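Local coordinates for reticulocyte binding protein (Streptococcus agalactiae COH1, PDB 3FAW) that probably hydrolyses the α-1,6-glucosidic linkages of pullulan and related glucans as a cell-wall-attached pullulanase with a calcium-binding, TIM-barrel catalytic domain, at residues D339-W344 / S355-E360; L292-A297 / M327-S332. All blocks are in the same frame, centred on the assembly; numbering follows the deposited sequence.

Interaction 1. Residues D339-W344 / S355-E360. With CA (calcium ion), chain D.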
loop_
_atom_site.group_PDB
_atom_site.type_symbol
_atom_site.label_atom_id
_atom_site.label_comp_id
_atom_site.label_asym_id
_atom_site.label_seq_id
_atom_site.Cartn_x
_atom_site.Cartn_y
_atom_site.Cartn_z
ATOM N N ASP A 339 -9.952 1.631 19.747
ATOM C CA ASP A 339 -9.161 1.463 20.969
ATOM C C ASP A 339 -8.704 0.017 21.157
ATOM O O ASP A 339 -8.888 -0.574 22.217
ATOM C CB ASP A 339 -9.954 1.969 22.187
ATOM C CG ASP A 339 -9.080 2.205 23.415
ATOM O OD1 ASP A 339 -7.843 2.317 23.285
ATOM O OD2 ASP A 339 -9.644 2.285 24.524
ATOM N N ASN A 340 -8.105 -0.541 20.108
ATOM C CA ASN A 340 -7.484 -1.858 20.172
ATOM C C ASN A 340 -6.005 -1.774 19.828
ATOM O O ASN A 340 -5.598 -0.935 19.026
ATOM C CB ASN A 340 -8.195 -2.815 19.221
ATOM C CG ASN A 340 -9.600 -3.147 19.683
ATOM O OD1 ASN A 340 -9.794 -4.033 20.506
ATOM N ND2 ASN A 340 -10.587 -2.429 19.155
ATOM N N ASN A 341 -5.207 -2.650 20.431
ATOM C CA ASN A 341 -3.779 -2.740 20.118
ATOM C C ASN A 341 -3.561 -3.101 18.646
ATOM O O ASN A 341 -2.501 -2.823 18.075
ATOM C CB ASN A 341 -3.094 -3.775 21.020
ATOM C CG ASN A 341 -1.575 -3.701 20.959
ATOM O OD1 ASN A 341 -1.047 -2.492 20.941
ATOM N ND2 ASN A 341 -0.888 -4.722 20.942
ATOM N N TYR A 342 -4.571 -3.734 18.052
ATOM C CA TYR A 342 -4.612 -3.994 16.617
ATOM C C TYR A 342 -4.300 -2.754 15.780
ATOM O O TYR A 342 -4.713 -1.648 16.119
ATOM C CB TYR A 342 -5.999 -4.509 16.223
ATOM C CG TYR A 342 -6.076 -4.929 14.782
ATOM C CD1 TYR A 342 -5.726 -6.213 14.402
ATOM C CD2 TYR A 342 -6.470 -4.032 13.792
ATOM C CE1 TYR A 342 -5.783 -6.603 13.086
ATOM C CE2 TYR A 342 -6.527 -4.414 12.466
ATOM C CZ TYR A 342 -6.181 -5.703 12.120
ATOM O OH TYR A 342 -6.230 -6.101 10.807
ATOM N N ASN A 343 -3.587 -2.954 14.675
ATOM C CA ASN A 343 -3.263 -1.871 13.748
ATOM C C ASN A 343 -2.968 -2.466 12.379
ATOM O O ASN A 343 -2.190 -3.412 12.286
ATOM C CB ASN A 343 -2.046 -1.098 14.270
ATOM C CG ASN A 343 -1.859 0.260 13.604
ATOM O OD1 ASN A 343 -2.312 0.501 12.483
ATOM N ND2 ASN A 343 -1.174 1.158 14.304
ATOM N N TRP A 344 -3.594 -1.929 11.327
ATOM C CA TRP A 344 -3.281 -2.347 9.953
ATOM C C TRP A 344 -1.814 -2.082 9.639
ATOM O O TRP A 344 -1.161 -2.897 8.989
ATOM C CB TRP A 344 -4.142 -1.622 8.907
ATOM C CG TRP A 344 -5.523 -2.166 8.703
ATOM C CD1 TRP A 344 -5.975 -3.420 9.010
ATOM C CD2 TRP A 344 -6.629 -1.481 8.096
ATOM N NE1 TRP A 344 -7.296 -3.545 8.661
ATOM C CE2 TRP A 344 -7.724 -2.370 8.100
ATOM C CE3 TRP A 344 -6.804 -0.194 7.568
ATOM C CZ2 TRP A 344 -8.975 -2.020 7.588
ATOM C CZ3 TRP A 344 -8.052 0.157 7.064
ATOM C CH2 TRP A 344 -9.121 -0.755 7.080
ATOM N N SER A 355 8.431 -4.350 11.758
ATOM C CA SER A 355 7.660 -4.269 12.989
ATOM C C SER A 355 8.002 -5.461 13.882
ATOM O O SER A 355 8.240 -6.569 13.391
ATOM C CB SER A 355 6.163 -4.269 12.670
ATOM O OG SER A 355 5.381 -4.224 13.852
ATOM N N GLY A 356 8.037 -5.225 15.189
ATOM C CA GLY A 356 8.195 -6.298 16.162
ATOM C C GLY A 356 6.887 -7.009 16.504
ATOM O O GLY A 356 6.902 -8.005 17.218
ATOM N N MET A 357 5.759 -6.504 15.996
ATOM C CA MET A 357 4.433 -7.072 16.309
ATOM C C MET A 357 4.242 -8.512 15.808
ATOM O O MET A 357 3.495 -9.285 16.412
ATOM C CB MET A 357 3.328 -6.184 15.725
ATOM C CG MET A 357 1.911 -6.453 16.265
ATOM S SD MET A 357 1.728 -6.057 18.018
ATOM C CE MET A 357 1.893 -7.680 18.759
ATOM N N TYR A 358 4.911 -8.859 14.709
ATOM C CA TYR A 358 4.747 -10.169 14.077
ATOM C C TYR A 358 5.894 -11.125 14.382
ATOM O O TYR A 358 6.009 -12.193 13.765
ATOM C CB TYR A 358 4.558 -9.985 12.569
ATOM C CG TYR A 358 3.519 -8.935 12.261
ATOM C CD1 TYR A 358 2.265 -8.977 12.868
ATOM C CD2 TYR A 358 3.792 -7.880 11.392
ATOM C CE1 TYR A 358 1.309 -8.018 12.609
ATOM C CE2 TYR A 358 2.835 -6.918 11.119
ATOM C CZ TYR A 358 1.596 -6.991 11.736
ATOM O OH TYR A 358 0.639 -6.043 11.485
ATOM N N SER A 359 6.712 -10.750 15.362
ATOM C CA SER A 359 7.837 -11.561 15.808
ATOM C C SER A 359 7.490 -12.286 17.101
ATOM O O SER A 359 6.829 -11.732 17.987
ATOM C CB SER A 359 9.066 -10.672 16.028
ATOM O OG SER A 359 10.125 -11.391 16.641
ATOM N N GLU A 360 7.944 -13.530 17.210
ATOM C CA GLU A 360 7.794 -14.288 18.452
ATOM C C GLU A 360 8.721 -13.757 19.552
ATOM O O GLU A 360 8.426 -13.904 20.737
ATOM C CB GLU A 360 8.037 -15.776 18.200
ATOM C CG GLU A 360 6.922 -16.423 17.389
ATOM C CD GLU A 360 7.026 -17.927 17.350
ATOM O OE1 GLU A 360 8.071 -18.430 16.889
ATOM O OE2 GLU A 360 6.063 -18.604 17.772
HETATM CA CA CA D . -4.916 0.426 17.135
HETATM O O HOH W 1 -2.596 -0.149 17.747
HETATM O O HOH W 2 0.397 -4.896 9.226
HETATM O O HOH W 3 -4.999 1.707 19.515
HETATM O O HOH W 4 -3.647 2.617 16.766
HETATM O O HOH W 5 -5.325 0.797 14.785
#
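A calcium-binding loop that leads into the YNWGYDP signature of type I pullulanases, begun here by Y342, N343 and W344, meets segment 355-360, built on a type I turn from G356 to S359, through N341, N343 and W344 against M357 and Y358. The ion is held by two main-chain carbonyls of one loop, N340 O at 2.4 Å and Y342 O at 2.3 Å; waters 1, 3, 4 and 5 and D665 OD1 bring the ligand count to seven. Water 1 also donates weakly to N341 O, a slight further link between the shell and the backbone that joins the two carbonyls.

Contact with the turn is sparse, about 100 Å² in all, and passes through side-chain ends. The sulfur of M357 comes to 4.1 Å from N341 ND2, the two side chains passing at a slant; with CG opposite the main-chain nitrogen (chi1 -165°), M357 then bends twice before its end. N341 OD1 accepts from N325 N. Nearer W344, Y358 OH lies 3.9 Å from N343 O, and water 2 completes a relay: Y358 OH donates to the water over 2.5 Å, and the water donates to W344 O over 2.5 Å. Y358 OH has a stronger outside partner in Y321. One face of the Y358 ring carries M357 CB, 4.1 Å above the plane and offset toward the rim. An ST turn shapes this segment, M357 N giving S355 OG a bond of 3.2 Å that is nearly straight (163°).

Both segments belong to the long connection from barrel strand 312-315 to helix 367-381. S359 OG and E360 N bond to E371 of that helix, whereas the Y342 side chain packs on helix 668-671.

Interaction 2. Residues L292-A297 / M327-S332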
loop_
_atom_site.group_PDB
_atom_site.type_symbol
_atom_site.label_atom_id
_atom_site.label_comp_id
_atom_site.label_asym_id
_atom_site.label_seq_id
_atom_site.Cartn_x
_atom_site.Cartn_y
_atom_site.Cartn_z
ATOM N N LEU A 292 0.156 -17.042 17.806
ATOM C CA LEU A 292 -0.838 -16.477 16.901
ATOM C C LEU A 292 -0.436 -15.093 16.396
ATOM O O LEU A 292 0.172 -14.307 17.125
ATOM C CB LEU A 292 -2.215 -16.419 17.576
ATOM C CG LEU A 292 -2.401 -15.521 18.806
ATOM C CD1 LEU A 292 -2.616 -14.083 18.401
ATOM C CD2 LEU A 292 -3.586 -16.002 19.634
ATOM N N GLY A 293 -0.759 -14.819 15.134
ATOM C CA GLY A 293 -0.544 -13.502 14.539
ATOM C C GLY A 293 0.903 -13.148 14.241
ATOM O O GLY A 293 1.245 -11.971 14.169
ATOM N N THR A 294 1.744 -14.164 14.058
ATOM C CA THR A 294 3.163 -13.972 13.761
ATOM C C THR A 294 3.504 -14.503 12.371
ATOM O O THR A 294 2.712 -15.233 11.768
ATOM C CB THR A 294 4.060 -14.694 14.799
ATOM O OG1 THR A 294 3.840 -16.109 14.732
ATOM C CG2 THR A 294 3.778 -14.197 16.224
ATOM N N PHE A 295 4.685 -14.128 11.871
ATOM C CA PHE A 295 5.222 -14.667 10.614
ATOM C C PHE A 295 5.294 -16.193 10.652
ATOM O O PHE A 295 4.977 -16.860 9.665
ATOM C CB PHE A 295 6.635 -14.124 10.326
ATOM C CG PHE A 295 6.703 -12.629 10.118
ATOM C CD1 PHE A 295 5.876 -11.998 9.198
ATOM C CD2 PHE A 295 7.620 -11.857 10.823
ATOM C CE1 PHE A 295 5.941 -10.623 9.003
ATOM C CE2 PHE A 295 7.695 -10.485 10.628
ATOM C CZ PHE A 295 6.853 -9.869 9.713
ATOM N N ALA A 296 5.725 -16.727 11.794
ATOM C CA ALA A 296 5.899 -18.168 11.990
ATOM C C ALA A 296 4.576 -18.943 11.963
ATOM O O ALA A 296 4.535 -20.083 11.494
ATOM C CB ALA A 296 6.639 -18.432 13.301
ATOM N N ALA A 297 3.504 -18.332 12.472
ATOM C CA ALA A 297 2.167 -18.937 12.416
ATOM C C ALA A 297 1.596 -18.884 10.993
ATOM O O ALA A 297 1.004 -19.860 10.515
ATOM C CB ALA A 297 1.221 -18.236 13.397
ATOM N N MET A 327 4.699 -5.636 23.033
ATOM C CA MET A 327 4.814 -6.547 24.165
ATOM C C MET A 327 3.457 -7.118 24.619
ATOM O O MET A 327 3.411 -7.921 25.549
ATOM C CB MET A 327 5.520 -5.843 25.327
ATOM C CG MET A 327 6.939 -5.369 25.002
ATOM S SD MET A 327 8.019 -6.654 24.316
ATOM C CE MET A 327 7.987 -7.890 25.619
ATOM N N ASP A 328 2.371 -6.711 23.958
ATOM C CA ASP A 328 1.018 -7.215 24.238
ATOM C C ASP A 328 0.504 -7.964 23.011
ATOM O O ASP A 328 0.060 -7.346 22.037
ATOM C CB ASP A 328 0.095 -6.038 24.584
ATOM C CG ASP A 328 -1.375 -6.437 24.715
ATOM O OD1 ASP A 328 -1.682 -7.626 24.950
ATOM O OD2 ASP A 328 -2.230 -5.535 24.589
ATOM N N LYS A 329 0.583 -9.293 23.057
ATOM C CA LYS A 329 0.101 -10.144 21.964
ATOM C C LYS A 329 -1.306 -10.693 22.229
ATOM O O LYS A 329 -1.794 -11.542 21.481
ATOM C CB LYS A 329 1.075 -11.305 21.724
ATOM C CG LYS A 329 2.430 -10.873 21.193
ATOM C CD LYS A 329 3.333 -12.066 20.950
ATOM C CE LYS A 329 4.653 -11.657 20.314
ATOM N NZ LYS A 329 4.454 -11.061 18.970
ATOM N N SER A 330 -1.960 -10.192 23.274
ATOM C CA SER A 330 -3.255 -10.719 23.698
ATOM C C SER A 330 -4.342 -10.512 22.647
ATOM O O SER A 330 -4.368 -9.496 21.950
ATOM C CB SER A 330 -3.689 -10.096 25.033
ATOM O OG SER A 330 -3.991 -8.718 24.890
ATOM N N ARG A 331 -5.227 -11.500 22.545
ATOM C CA ARG A 331 -6.392 -11.429 21.678
ATOM C C ARG A 331 -7.438 -10.481 22.264
ATOM O O ARG A 331 -7.757 -10.552 23.453
ATOM C CB ARG A 331 -6.998 -12.822 21.502
ATOM C CG ARG A 331 -8.214 -12.871 20.586
ATOM C CD ARG A 331 -8.830 -14.262 20.539
ATOM N NE ARG A 331 -7.995 -15.202 19.788
ATOM C CZ ARG A 331 -7.340 -16.251 20.292
ATOM N NH1 ARG A 331 -7.395 -16.552 21.586
ATOM N NH2 ARG A 331 -6.622 -17.016 19.480
ATOM N N SER A 332 -7.953 -9.591 21.422
ATOM C CA SER A 332 -9.073 -8.730 21.778
ATOM C C SER A 332 -10.348 -9.452 21.349
ATOM O O SER A 332 -10.630 -9.583 20.154
ATOM C CB SER A 332 -8.953 -7.361 21.094
ATOM O OG SER A 332 -8.521 -7.483 19.746
#
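Methyl CD2 of L292 approaches the guanidinium of R331 obliquely, 3.2 Å from NH2 and 3.8 Å from CZ of R331. The other flat group, the D328 carboxylate, is gripped within its own segment: S330 OG reaches D328 OD1 at 2.6 Å on the syn side, while S330 N meets the same oxygen from above the carboxylate plane (44° out of it) at 3.1 Å. The second bond makes an Asx turn, and the two donors help to set the rotation of the carboxylate.

L292 divides its branches between two partners. A chi1 of 64° sets CG between the main-chain nitrogen and the carbonyl carbon; from there CD2 goes to R331, and CD1 rests 4.1 Å from K329 O, a carbonyl occupied by a bond from R276 NH2. The guanidinium has its own outside bonds: R331 NE donates to S280 O, and NH1 makes a salt bridge with D285. Those two hold it in place beside the leucine, although the two side chains themselves interact only by van der Waals contact.

Further along, K329 NZ passes 4.2 Å from T294 CG2 on its way to S359 O. T294 is the N-cap of helix 295-298: its OG1 accepts from A297 N at 3.2 Å (152°) and also pairs with Q291 O. With OG1 taken up in this way, it is CG2 that comes nearest K329, and F295, the first residue of the helix, packs on helix 367-381. Loops following the neighbouring parallel strands 269-273 and 312-315 are thus packed side by side, as expected for β-to-α connections of a (β/α)8 barrel of the α-amylase family.

In the fold
Interactions 1 and 2 lie 7 Å apart, centre to centre, and share the long connection between strand 312-315 and helix 367-381, which supplies three of the four segments; 292-297 comes from the preceding barrel connection. The segments interlock: K329 NZ is 2.7 Å from S359 O and Y358 O is 3.0 Å from F295 N, both probable hydrogen bonds. Burial separates the two contacts. In interaction 1 four of five touching residues are buried; of its two segments 339-344 alone binds the calcium, and they meet through sulfur-to-amide packing and a bridging water. Interaction 2 is only partly buried and joins aliphatic carbon to charged side chains whose bonds lead elsewhere.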